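Local atomic coordinates of aspartate--tRNA(Asp/Asn) ligase (Sulfolobus tokodaii, PDB entry 1WYD), a protein that charges both tRNA(Asp) and tRNA(Asn) with L-aspartate, probably activating the amino acid with ATP to aspartyl-AMP before transferring it to the tRNA acceptor end. Residues Ala8-Glu13 with Val19-Trp24; Lys34-Leu39 with Leu45-Val50; Leu278-Ala283 with Asp298-Pro303. One frame throughout, in Å; residues are numbered along the deposited sequence.

Contact 1 (Ala8-Glu13 with Val19-Trp24)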
loop_
_atom_site.group_PDB
_atom_site.type_symbol
_atom_site.label_atom_id
_atom_site.label_comp_id
_atom_site.label_asym_id
_atom_site.label_seq_id
_atom_site.Cartn_x
_atom_site.Cartn_y
_atom_site.Cartn_z
ATOM N N ALA B 8 19.439 7.933 -20.528
ATOM C CA ALA B 8 20.136 8.734 -19.537
ATOM C C ALA B 8 21.476 8.118 -19.054
ATOM O O ALA B 8 22.306 8.821 -18.490
ATOM C CB ALA B 8 19.200 9.002 -18.344
ATOM N N ASP B 9 21.663 6.822 -19.288
ATOM C CA ASP B 9 22.880 6.088 -18.926
ATOM C C ASP B 9 24.133 6.492 -19.730
ATOM O O ASP B 9 25.272 6.220 -19.300
ATOM C CB ASP B 9 22.668 4.595 -19.198
ATOM C CG ASP B 9 21.779 3.921 -18.188
ATOM O OD1 ASP B 9 21.496 2.722 -18.384
ATOM O OD2 ASP B 9 21.340 4.478 -17.171
ATOM N N VAL B 10 23.908 7.086 -20.909
ATOM C CA VAL B 10 24.956 7.431 -21.876
ATOM C C VAL B 10 25.530 8.844 -21.634
ATOM O O VAL B 10 24.776 9.812 -21.512
ATOM C CB VAL B 10 24.408 7.312 -23.333
ATOM C CG1 VAL B 10 25.524 7.419 -24.346
ATOM C CG2 VAL B 10 23.646 5.997 -23.529
ATOM N N THR B 11 26.860 8.945 -21.541
ATOM C CA THR B 11 27.565 10.233 -21.377
ATOM C C THR B 11 28.504 10.471 -22.565
ATOM O O THR B 11 28.828 9.508 -23.281
ATOM C CB THR B 11 28.411 10.258 -20.092
ATOM O OG1 THR B 11 29.209 9.071 -20.031
ATOM C CG2 THR B 11 27.548 10.199 -18.846
ATOM N N PRO B 12 28.951 11.728 -22.771
ATOM C CA PRO B 12 29.948 12.041 -23.820
ATOM C C PRO B 12 31.120 11.068 -23.801
ATOM O O PRO B 12 31.657 10.752 -24.868
ATOM C CB PRO B 12 30.413 13.462 -23.487
ATOM C CG PRO B 12 29.305 14.077 -22.661
ATOM C CD PRO B 12 28.517 12.939 -22.043
ATOM N N GLU B 13 31.458 10.566 -22.609
ATOM C CA GLU B 13 32.464 9.518 -22.434
ATOM C C GLU B 13 32.111 8.187 -23.103
ATOM O O GLU B 13 32.694 7.157 -22.766
ATOM C CB GLU B 13 32.739 9.294 -20.937
ATOM C CG GLU B 13 34.224 9.175 -20.595
ATOM C CD GLU B 13 34.512 9.109 -19.096
ATOM O OE1 GLU B 13 35.640 8.701 -18.724
ATOM O OE2 GLU B 13 33.621 9.465 -18.285
ATOM N N VAL B 19 25.654 1.198 -28.666
ATOM C CA VAL B 19 24.650 1.151 -27.612
ATOM C C VAL B 19 23.336 0.660 -28.213
ATOM O O VAL B 19 23.085 0.828 -29.417
ATOM C CB VAL B 19 24.505 2.540 -26.943
ATOM C CG1 VAL B 19 23.179 2.681 -26.226
ATOM C CG2 VAL B 19 25.656 2.789 -25.961
ATOM N N ILE B 20 22.513 0.012 -27.393
ATOM C CA ILE B 20 21.156 -0.319 -27.812
ATOM C C ILE B 20 20.155 0.400 -26.928
ATOM O O ILE B 20 20.104 0.169 -25.720
ATOM C CB ILE B 20 20.912 -1.820 -27.808
ATOM C CG1 ILE B 20 22.091 -2.547 -28.478
ATOM C CG2 ILE B 20 19.549 -2.126 -28.472
ATOM C CD1 ILE B 20 21.804 -3.984 -28.888
ATOM N N TRP B 21 19.394 1.303 -27.544
ATOM C CA TRP B 21 18.274 1.964 -26.891
ATOM C C TRP B 21 16.981 1.256 -27.239
ATOM O O TRP B 21 16.871 0.662 -28.336
ATOM C CB TRP B 21 18.172 3.412 -27.335
ATOM C CG TRP B 21 19.109 4.308 -26.626
ATOM C CD1 TRP B 21 19.903 3.987 -25.579
ATOM C CD2 TRP B 21 19.357 5.692 -26.910
ATOM N NE1 TRP B 21 20.626 5.083 -25.178
ATOM C CE2 TRP B 21 20.323 6.140 -25.990
ATOM C CE3 TRP B 21 18.861 6.601 -27.861
ATOM C CZ2 TRP B 21 20.809 7.443 -25.986
ATOM C CZ3 TRP B 21 19.336 7.892 -27.857
ATOM C CH2 TRP B 21 20.301 8.310 -26.926
ATOM N N ALA B 22 16.012 1.301 -26.315
ATOM C CA ALA B 22 14.629 0.915 -26.649
ATOM C C ALA B 22 13.628 1.936 -26.119
ATOM O O ALA B 22 13.867 2.596 -25.091
ATOM C CB ALA B 22 14.289 -0.492 -26.151
ATOM N N GLY B 23 12.515 2.078 -26.824
ATOM C CA GLY B 23 11.508 3.000 -26.357
ATOM C C GLY B 23 10.529 3.464 -27.396
ATOM O O GLY B 23 10.293 2.785 -28.382
ATOM N N TRP B 24 9.972 4.643 -27.139
ATOM C CA TRP B 24 8.899 5.230 -27.916
ATOM C C TRP B 24 9.394 6.345 -28.829
ATOM O O TRP B 24 10.186 7.208 -28.438
ATOM C CB TRP B 24 7.818 5.775 -26.970
ATOM C CG TRP B 24 6.976 4.721 -26.316
ATOM C CD1 TRP B 24 5.827 4.145 -26.819
ATOM C CD2 TRP B 24 7.225 4.080 -25.068
ATOM N NE1 TRP B 24 5.344 3.197 -25.944
ATOM C CE2 TRP B 24 6.180 3.125 -24.864
ATOM C CE3 TRP B 24 8.204 4.222 -24.075
ATOM C CZ2 TRP B 24 6.085 2.350 -23.711
ATOM C CZ3 TRP B 24 8.116 3.423 -22.928
ATOM C CH2 TRP B 24 7.065 2.510 -22.756
#
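At Val10 a chi1 of -170° puts CG1 trans to the main-chain nitrogen and leaves CG2 beside that nitrogen, facing Trp21. The indole answers from the strand: its CG lies opposite the carbonyl carbon (chi1 -81°), and chi2 of -7° keeps CD1 nearly eclipsed with CA, which brings the nitrogen side of the ring system out to the methyl. The two belong to the OB-fold domain, the barrel that class IIb synthetases use to read the anticodon. Here the loop ahead of strand 18-31 packs back onto the start of that strand.

The touching is done by a single methyl group. CG2 of Val10 comes to the indole at its edge, near the ring plane, 3.6 Å from NE1 of Trp21 and 4.0 Å from CZ2 of the same ring. The same methyl also comes within 4.3 Å of CG1 of Val19, a looser apolar contact. The CB atoms of both valines point across the contact, while that of Trp21 does not; in the tryptophan it is the far end of the side chain that closes the distance. No hydrogen bond crosses between the segments, and their nearest CA atoms, those of Val10 and Val19, stay 8.5 Å apart. Residues 8-13 thus meet the strand through side chains, whereas shortly before them Ser4 and His5 share backbone hydrogen bonds with Ile20.

Val75 of strand 68-77 packs against both valines, and Ile85 of strand 85-89 against Val10 and Trp21. Leu87 and Leu39 also touch the indole, so this apolar cluster joins several strands of the barrel.

The cost falls on one polar atom: Trp21 NE1 is buried against the CG2 methyl of Val10 and has no hydrogen-bond partner in the model.

Contact 2 (Lys34-Leu39 with Leu45-Val50)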
loop_
_atom_site.group_PDB
_atom_site.type_symbol
_atom_site.label_atom_id
_atom_site.label_comp_id
_atom_site.label_asym_id
_atom_site.label_seq_id
_atom_site.Cartn_x
_atom_site.Cartn_y
_atom_site.Cartn_z
ATOM N N LYS B 34 18.671 14.017 -43.460
ATOM C CA LYS B 34 18.773 13.184 -42.254
ATOM C C LYS B 34 17.441 13.118 -41.513
ATOM O O LYS B 34 16.687 14.092 -41.482
ATOM C CB LYS B 34 19.858 13.699 -41.312
ATOM C CG LYS B 34 21.249 13.466 -41.836
ATOM C CD LYS B 34 22.269 14.187 -40.983
ATOM C CE LYS B 34 23.609 13.481 -41.077
ATOM N NZ LYS B 34 23.941 13.069 -42.486
ATOM N N LYS B 35 17.168 11.949 -40.942
ATOM C CA LYS B 35 15.985 11.727 -40.125
ATOM C C LYS B 35 16.371 11.805 -38.661
ATOM O O LYS B 35 17.270 11.093 -38.203
ATOM C CB LYS B 35 15.371 10.346 -40.408
ATOM C CG LYS B 35 14.108 10.075 -39.578
ATOM C CD LYS B 35 13.097 9.181 -40.315
ATOM C CE LYS B 35 12.746 9.695 -41.722
ATOM N NZ LYS B 35 11.559 10.597 -41.745
ATOM N N PHE B 36 15.676 12.664 -37.928
ATOM C CA PHE B 36 15.929 12.789 -36.516
ATOM C C PHE B 36 14.792 12.144 -35.720
ATOM O O PHE B 36 13.641 12.487 -35.904
ATOM C CB PHE B 36 16.098 14.259 -36.158
ATOM C CG PHE B 36 17.389 14.847 -36.642
ATOM C CD1 PHE B 36 17.454 15.511 -37.860
ATOM C CD2 PHE B 36 18.544 14.736 -35.885
ATOM C CE1 PHE B 36 18.655 16.065 -38.321
ATOM C CE2 PHE B 36 19.753 15.287 -36.337
ATOM C CZ PHE B 36 19.808 15.946 -37.558
ATOM N N ILE B 37 15.118 11.191 -34.857
ATOM C CA ILE B 37 14.112 10.606 -33.986
ATOM C C ILE B 37 14.394 10.986 -32.552
ATOM O O ILE B 37 15.413 10.582 -32.021
ATOM C CB ILE B 37 14.098 9.053 -34.114
ATOM C CG1 ILE B 37 14.143 8.610 -35.578
ATOM C CG2 ILE B 37 12.864 8.486 -33.431
ATOM C CD1 ILE B 37 14.276 7.128 -35.742
ATOM N N ILE B 38 13.503 11.770 -31.926
ATOM C CA ILE B 38 13.539 11.888 -30.485
ATOM C C ILE B 38 12.865 10.609 -29.936
ATOM O O ILE B 38 11.684 10.320 -30.206
ATOM C CB ILE B 38 12.869 13.195 -29.945
ATOM C CG1 ILE B 38 13.403 14.482 -30.589
ATOM C CG2 ILE B 38 12.997 13.301 -28.419
ATOM C CD1 ILE B 38 14.909 14.605 -30.751
ATOM N N LEU B 39 13.649 9.828 -29.205
ATOM C CA LEU B 39 13.176 8.615 -28.570
ATOM C C LEU B 39 12.905 8.884 -27.103
ATOM O O LEU B 39 13.563 9.745 -26.486
ATOM C CB LEU B 39 14.205 7.493 -28.738
ATOM C CG LEU B 39 13.840 6.097 -28.250
ATOM C CD1 LEU B 39 12.886 5.410 -29.226
ATOM C CD2 LEU B 39 15.126 5.302 -28.108
ATOM N N LEU B 45 14.439 11.605 -22.651
ATOM C CA LEU B 45 14.410 11.798 -24.093
ATOM C C LEU B 45 15.805 11.853 -24.677
ATOM O O LEU B 45 16.624 12.678 -24.269
ATOM C CB LEU B 45 13.679 13.098 -24.407
ATOM C CG LEU B 45 12.245 13.177 -23.907
ATOM C CD1 LEU B 45 11.761 14.618 -23.836
ATOM C CD2 LEU B 45 11.305 12.313 -24.813
ATOM N N GLY B 46 16.086 10.966 -25.616
ATOM C CA GLY B 46 17.303 11.037 -26.384
ATOM C C GLY B 46 17.067 11.481 -27.815
ATOM O O GLY B 46 15.932 11.671 -28.237
ATOM N N GLN B 47 18.155 11.644 -28.562
ATOM C CA GLN B 47 18.107 12.056 -29.969
ATOM C C GLN B 47 18.810 10.986 -30.763
ATOM O O GLN B 47 19.955 10.659 -30.468
ATOM C CB GLN B 47 18.834 13.404 -30.162
ATOM C CG GLN B 47 18.885 13.953 -31.588
ATOM C CD GLN B 47 19.400 15.400 -31.637
ATOM O OE1 GLN B 47 20.568 15.647 -31.985
ATOM N NE2 GLN B 47 18.528 16.352 -31.294
ATOM N N VAL B 48 18.137 10.426 -31.756
ATOM C CA VAL B 48 18.808 9.513 -32.653
ATOM C C VAL B 48 18.818 10.086 -34.059
ATOM O O VAL B 48 17.888 10.780 -34.465
ATOM C CB VAL B 48 18.328 7.984 -32.531
ATOM C CG1 VAL B 48 17.322 7.775 -31.418
ATOM C CG2 VAL B 48 17.867 7.338 -33.860
ATOM N N VAL B 49 19.896 9.813 -34.783
ATOM C CA VAL B 49 20.053 10.240 -36.166
ATOM C C VAL B 49 20.134 9.006 -37.094
ATOM O O VAL B 49 20.726 7.983 -36.754
ATOM C CB VAL B 49 21.289 11.193 -36.330
ATOM C CG1 VAL B 49 21.230 11.989 -37.647
ATOM C CG2 VAL B 49 21.392 12.167 -35.162
ATOM N N VAL B 50 19.478 9.112 -38.241
ATOM C CA VAL B 50 19.545 8.106 -39.290
ATOM C C VAL B 50 19.914 8.873 -40.544
ATOM O O VAL B 50 19.074 9.584 -41.104
ATOM C CB VAL B 50 18.178 7.395 -39.542
ATOM C CG1 VAL B 50 18.392 6.016 -40.125
ATOM C CG2 VAL B 50 17.341 7.306 -38.274
#
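The Phe36 ring has Gln47 CG at its edge, near the ring plane, 4.4 Å from CD2, whereas CG2 of Val49 approaches obliquely, 3.7 Å from Phe36 CE2. Phe36 and Val49 run side by side and point the same way, as partners in a non-hydrogen-bonded pair of an antiparallel beta hairpin within the OB-fold barrel. The two strand segments run at 158° to each other.

Phe36, Ile38, Gln47 and Val49 share one face of the hairpin; Lys35, Ile37, Leu39, Val48 and Val50 share the other. On the latter, CD1 of Ile37 reaches both valines, 4.0 Å from CG2 of Val50 and 4.1 Å from CG2 of Val48. Lys35 starts beside Val50, but its chain bends away and its NZ forms a salt bridge with Asp30. Ile37 packs on Leu28 of the neighbouring strand 18-31, and Val48 on Leu87 across the parallel junction with strand 85-89, so the hairpin is built into the barrel along both sides.

Three hydrogen-bonded pairs, Lys35-Val50, Ile37-Val48 and Leu39-Gly46, fix the register with two bonds each. The last pair is the most bent, with an N-H...O angle of 143° from Leu39 N to Gly46 O. At the middle pair Val48 N lies 2.7 Å from Ile37 O, and the same oxygen has CG1 of Val48 3.4 Å away.

Contact 3 (Leu278-Ala283 with Asp298-Pro303)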
loop_
_atom_site.group_PDB
_atom_site.type_symbol
_atom_site.label_atom_id
_atom_site.label_comp_id
_atom_site.label_asym_id
_atom_site.label_seq_id
_atom_site.Cartn_x
_atom_site.Cartn_y
_atom_site.Cartn_z
ATOM N N LEU B 278 -2.439 27.411 14.810
ATOM C CA LEU B 278 -3.422 28.428 14.991
ATOM C C LEU B 278 -4.612 27.727 15.583
ATOM O O LEU B 278 -5.100 26.738 15.008
ATOM C CB LEU B 278 -3.768 28.993 13.622
ATOM C CG LEU B 278 -4.804 30.095 13.505
ATOM C CD1 LEU B 278 -4.199 31.371 14.004
ATOM C CD2 LEU B 278 -5.197 30.235 12.076
ATOM N N LYS B 279 -5.075 28.201 16.740
ATOM C CA LYS B 279 -6.272 27.643 17.372
ATOM C C LYS B 279 -7.456 28.011 16.527
ATOM O O LYS B 279 -7.446 29.045 15.877
ATOM C CB LYS B 279 -6.483 28.164 18.799
ATOM C CG LYS B 279 -5.252 28.089 19.711
ATOM C CD LYS B 279 -5.486 28.880 20.988
ATOM C CE LYS B 279 -5.035 28.101 22.205
ATOM N NZ LYS B 279 -3.584 28.331 22.502
ATOM N N TYR B 280 -8.465 27.138 16.517
ATOM C CA TYR B 280 -9.694 27.358 15.759
ATOM C C TYR B 280 -10.361 28.662 16.236
ATOM O O TYR B 280 -10.774 29.484 15.428
ATOM C CB TYR B 280 -10.610 26.160 15.943
ATOM C CG TYR B 280 -12.071 26.421 15.667
ATOM C CD1 TYR B 280 -12.587 26.206 14.421
ATOM C CD2 TYR B 280 -12.938 26.869 16.663
ATOM C CE1 TYR B 280 -13.928 26.421 14.141
ATOM C CE2 TYR B 280 -14.277 27.104 16.389
ATOM C CZ TYR B 280 -14.756 26.868 15.116
ATOM O OH TYR B 280 -16.069 27.081 14.776
ATOM N N THR B 281 -10.440 28.816 17.562
ATOM C CA THR B 281 -10.909 30.036 18.254
ATOM C C THR B 281 -10.365 31.337 17.643
ATOM O O THR B 281 -11.116 32.285 17.364
ATOM C CB THR B 281 -10.521 29.942 19.781
ATOM O OG1 THR B 281 -11.199 28.830 20.383
ATOM C CG2 THR B 281 -11.057 31.125 20.580
ATOM N N GLU B 282 -9.053 31.350 17.447
ATOM C CA GLU B 282 -8.313 32.446 16.860
ATOM C C GLU B 282 -8.612 32.608 15.365
ATOM O O GLU B 282 -8.692 33.739 14.862
ATOM C CB GLU B 282 -6.843 32.118 17.027
ATOM C CG GLU B 282 -5.899 33.242 17.369
ATOM C CD GLU B 282 -4.485 32.700 17.384
ATOM O OE1 GLU B 282 -4.257 31.649 18.062
ATOM O OE2 GLU B 282 -3.613 33.290 16.688
ATOM N N ALA B 283 -8.748 31.484 14.654
ATOM C CA ALA B 283 -9.125 31.501 13.240
ATOM C C ALA B 283 -10.479 32.156 13.100
ATOM O O ALA B 283 -10.698 32.976 12.216
ATOM C CB ALA B 283 -9.162 30.092 12.663
ATOM N N ASP B 298 -19.057 27.316 13.953
ATOM C CA ASP B 298 -19.220 27.157 12.509
ATOM C C ASP B 298 -18.034 26.469 11.865
ATOM O O ASP B 298 -16.939 26.460 12.398
ATOM C CB ASP B 298 -19.436 28.510 11.825
ATOM C CG ASP B 298 -20.648 29.251 12.350
ATOM O OD1 ASP B 298 -20.866 30.406 11.920
ATOM O OD2 ASP B 298 -21.422 28.771 13.203
ATOM N N ASP B 299 -18.262 25.889 10.700
ATOM C CA ASP B 299 -17.195 25.256 9.947
ATOM C C ASP B 299 -16.303 26.319 9.324
ATOM O O ASP B 299 -16.687 27.473 9.236
ATOM C CB ASP B 299 -17.785 24.329 8.879
ATOM C CG ASP B 299 -16.751 23.364 8.300
ATOM O OD1 ASP B 299 -15.580 23.321 8.765
ATOM O OD2 ASP B 299 -17.032 22.618 7.343
ATOM N N ILE B 300 -15.099 25.930 8.920
ATOM C CA ILE B 300 -14.192 26.823 8.223
ATOM C C ILE B 300 -14.007 26.309 6.794
ATOM O O ILE B 300 -13.193 25.441 6.534
ATOM C CB ILE B 300 -12.861 26.943 9.003
ATOM C CG1 ILE B 300 -13.124 27.520 10.393
ATOM C CG2 ILE B 300 -11.837 27.795 8.253
ATOM C CD1 ILE B 300 -11.881 27.815 11.189
ATOM N N GLY B 301 -14.784 26.861 5.873
ATOM C CA GLY B 301 -14.758 26.434 4.491
ATOM C C GLY B 301 -13.569 26.941 3.701
ATOM O O GLY B 301 -12.773 27.773 4.182
ATOM N N THR B 302 -13.458 26.433 2.470
ATOM C CA THR B 302 -12.399 26.847 1.560
ATOM C C THR B 302 -12.321 28.358 1.460
ATOM O O THR B 302 -11.223 28.926 1.660
ATOM C CB THR B 302 -12.590 26.234 0.183
ATOM O OG1 THR B 302 -12.490 24.816 0.298
ATOM C CG2 THR B 302 -11.441 26.619 -0.742
ATOM N N PRO B 303 -13.460 29.020 1.178
ATOM C CA PRO B 303 -13.488 30.490 1.110
ATOM C C PRO B 303 -12.788 31.087 2.333
ATOM O O PRO B 303 -11.947 31.960 2.120
ATOM C CB PRO B 303 -14.983 30.835 1.097
ATOM C CG PRO B 303 -15.709 29.512 1.453
ATOM C CD PRO B 303 -14.795 28.436 0.937
#
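From its CB, Tyr280 swings out from the first turn of helix 280-289 with CG opposite the backbone N (chi1 159°), which carries the ring across to the 298-303 segment. CD1 is the first atom to touch, 3.7 Å from CD1 of Ile300, whose side chain crosses the ring obliquely. CE1 comes next, 3.5 Å from Asp298 O and 3.9 Å from Ile300 CD1. At the tip OH donates to that carbonyl, 2.6 Å from Asp298 O; the oxygen sits in the ring plane at its edge, and the hydroxyl in turn lies in the carbonyl plane, on a lone pair. Gly297 N makes a weak further bond to the same OH.

One turn on in the helix, CB of Ala283 packs 3.8 Å from CD1 of Ile300, so CD1 of Ile300 touches both the tyrosine ring and the alanine methyl. A phenylalanine in place of Tyr280 would probably leave Asp298 O without its hydroxyl donor and the loop less firmly tied to the helix.

All this lies in the class II catalytic domain, with the Ile300 side chain about 9 Å from that of Glu352, a predicted magnesium ligand. Trp322 meets the tyrosine ring, its plane turned by about 40°. Strand 276-279, paired with strand 316-320, leads directly into helix 280-289, and the contact links that helix to the loop entering helix 302-312, whose Leu308 packs on both Ala283 and Ile300.

In the fold
Leaving the N terminus, the chain first closes a short loop at contact 1, where residues 8-13 fold back on the opening of strand 18-31. Strand 34-41 follows, and contact 2 closes the next loop, the hairpin turn into strand 44-50. The two are about 12 Å apart between centres and touch where strands 18-31 and 34-41 lie side by side in the sheet, so both serve one OB barrel. Contact 3 closes a longer loop far along the chain, in the catalytic domain, with its centre about 54 Å and 56 Å from those of contacts 1 and 2 and across the chain's centre from both. All three come in series; none nests or crosses.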